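Local coordinates for AbiEi antitoxin C-terminal domain-containing protein (Mycobacterium tuberculosis, PDB 1ZEL), which is of unknown function but probably binds DNA through a winged-helix domain and carries a domain of the AbiEi antitoxin family, at residues D209-C214 with Y236-G241. Residues are numbered along the deposited sequence; the frame is centred on the assembly and turned at random.
With NA (sodium ion), chain C.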
loop_
_atom_site.group_PDB
_atom_site.type_symbol
_atom_site.label_atom_id
_atom_site.label_comp_id
_atom_site.label_asym_id
_atom_site.label_seq_id
_atom_site.Cartn_x
_atom_site.Cartn_y
_atom_site.Cartn_z
ATOM N N ASP A 209 14.627 -11.899 -6.790
ATOM C CA ASP A 209 14.452 -10.554 -7.322
ATOM C C ASP A 209 14.417 -9.543 -6.168
ATOM O O ASP A 209 15.096 -8.522 -6.211
ATOM C CB ASP A 209 13.152 -10.502 -8.142
ATOM C CG ASP A 209 13.056 -9.280 -9.064
ATOM O OD1 ASP A 209 13.938 -8.384 -9.026
ATOM O OD2 ASP A 209 12.089 -9.234 -9.854
ATOM N N LEU A 210 13.630 -9.830 -5.135
ATOM C CA LEU A 210 13.523 -8.929 -3.974
ATOM C C LEU A 210 14.865 -8.733 -3.263
ATOM O O LEU A 210 15.325 -7.599 -3.013
ATOM C CB LEU A 210 12.468 -9.484 -3.007
ATOM C CG LEU A 210 12.378 -8.929 -1.580
ATOM C CD1 LEU A 210 12.055 -7.467 -1.537
ATOM C CD2 LEU A 210 11.321 -9.700 -0.794
ATOM N N VAL A 211 15.513 -9.854 -2.983
ATOM C CA VAL A 211 16.731 -9.891 -2.186
ATOM C C VAL A 211 17.872 -9.151 -2.885
ATOM O O VAL A 211 18.626 -8.431 -2.240
ATOM C CB VAL A 211 17.106 -11.363 -1.872
ATOM C CG1 VAL A 211 18.551 -11.476 -1.392
ATOM C CG2 VAL A 211 16.149 -11.927 -0.824
ATOM N N ALA A 212 17.995 -9.327 -4.198
ATOM C CA ALA A 212 18.952 -8.557 -4.992
ATOM C C ALA A 212 18.762 -7.026 -4.898
ATOM O O ALA A 212 19.702 -6.272 -5.151
ATOM C CB ALA A 212 18.912 -9.008 -6.462
ATOM N N ASP A 213 17.570 -6.575 -4.524
ATOM C CA ASP A 213 17.265 -5.133 -4.449
ATOM C C ASP A 213 17.425 -4.531 -3.069
ATOM O O ASP A 213 17.158 -3.341 -2.909
ATOM C CB ASP A 213 15.829 -4.831 -4.926
ATOM C CG ASP A 213 15.602 -5.245 -6.368
ATOM O OD1 ASP A 213 16.593 -5.404 -7.098
ATOM O OD2 ASP A 213 14.446 -5.459 -6.785
ATOM N N CYS A 214 17.817 -5.343 -2.083
ATOM C CA CYS A 214 17.909 -4.881 -0.696
ATOM C C CYS A 214 19.353 -4.613 -0.359
ATOM O O CYS A 214 20.230 -5.428 -0.629
ATOM C CB CYS A 214 17.387 -5.933 0.285
ATOM S SG CYS A 214 15.634 -6.213 0.147
ATOM N N TYR A 236 16.680 -15.587 6.828
ATOM C CA TYR A 236 16.230 -16.742 6.060
ATOM C C TYR A 236 15.659 -16.370 4.677
ATOM O O TYR A 236 15.822 -17.118 3.708
ATOM C CB TYR A 236 15.156 -17.489 6.853
ATOM C CG TYR A 236 14.665 -18.730 6.161
ATOM C CD1 TYR A 236 15.491 -19.838 6.017
ATOM C CD2 TYR A 236 13.364 -18.808 5.664
ATOM C CE1 TYR A 236 15.048 -20.998 5.389
ATOM C CE2 TYR A 236 12.915 -19.967 5.026
ATOM C CZ TYR A 236 13.760 -21.051 4.890
ATOM O OH TYR A 236 13.310 -22.197 4.271
ATOM N N LEU A 237 14.969 -15.234 4.588
ATOM C CA LEU A 237 14.532 -14.714 3.271
ATOM C C LEU A 237 15.729 -14.395 2.361
ATOM O O LEU A 237 15.727 -14.733 1.165
ATOM C CB LEU A 237 13.579 -13.496 3.436
ATOM C CG LEU A 237 12.164 -13.830 3.986
ATOM C CD1 LEU A 237 11.374 -12.545 4.248
ATOM C CD2 LEU A 237 11.352 -14.762 3.064
ATOM N N LEU A 238 16.788 -13.811 2.918
ATOM C CA LEU A 238 17.996 -13.600 2.116
ATOM C C LEU A 238 18.523 -14.918 1.577
ATOM O O LEU A 238 18.877 -15.003 0.406
ATOM C CB LEU A 238 19.092 -12.868 2.888
ATOM C CG LEU A 238 18.831 -11.404 3.275
ATOM C CD1 LEU A 238 20.084 -10.731 3.809
ATOM C CD2 LEU A 238 18.280 -10.617 2.117
ATOM N N ASP A 239 18.571 -15.924 2.457
ATOM C CA ASP A 239 19.045 -17.265 2.127
ATOM C C ASP A 239 18.186 -17.842 1.008
ATOM O O ASP A 239 18.696 -18.294 -0.016
ATOM C CB ASP A 239 18.975 -18.140 3.400
ATOM C CG ASP A 239 19.769 -19.440 3.277
ATOM O OD1 ASP A 239 19.340 -20.306 2.517
ATOM O OD2 ASP A 239 20.823 -19.577 3.944
ATOM N N SER A 240 16.871 -17.790 1.211
ATOM C CA SER A 240 15.887 -18.255 0.240
ATOM C C SER A 240 15.949 -17.531 -1.115
ATOM O O SER A 240 15.616 -18.125 -2.151
ATOM C CB SER A 240 14.484 -18.127 0.848
ATOM O OG SER A 240 14.421 -18.895 2.054
ATOM N N GLY A 241 16.402 -16.273 -1.111
ATOM C CA GLY A 241 16.601 -15.518 -2.356
ATOM C C GLY A 241 17.972 -15.746 -2.942
ATOM O O GLY A 241 18.450 -14.968 -3.769
HETATM NA NA NA C . 15.588 -7.070 -8.252
#
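V211, on helix 207-212, pushes both its methyls against the C-terminal end of helix 228-240. CG1, anti to the backbone N (chi1 164°), meets CD2 of L238 at 3.6 Å, the two side chains crossing at a slant. CG2 comes down on the helix backbone instead, 3.5 Å from L237 O and 3.9 Å from G241 CA. Valine suits this place because its branch at CB lets one short side chain touch a leucine and a helix end together. Glycine suits the other side: G241 is where the chain leaves the helical conformation, and with no side chain it lets V211 CG2 come close to its CA. L237 O, next to that methyl, already accepts G241 N at 2.8 Å, so the apolar neighbour probably costs it little. Behind, S240 OG turns back on its own helix and bonds Y236 O at 2.8 Å, from the opposite face of the carbonyl to S240 N.

Helix 207-212 and the turn that follows it hold a sodium site. D209 binds the sodium ion through its backbone O and, at 2.2 Å, through OD1, while D213 clasps it with both carboxylate oxygens; R167 also belongs to the site. The chemistry is thus divided: a buried, mostly apolar seam joins two helices of the AbiEi-family domain, while D209 points away from it, D213 lies far from it, and the sodium ion probably offsets the mutual repulsion of their carboxylates.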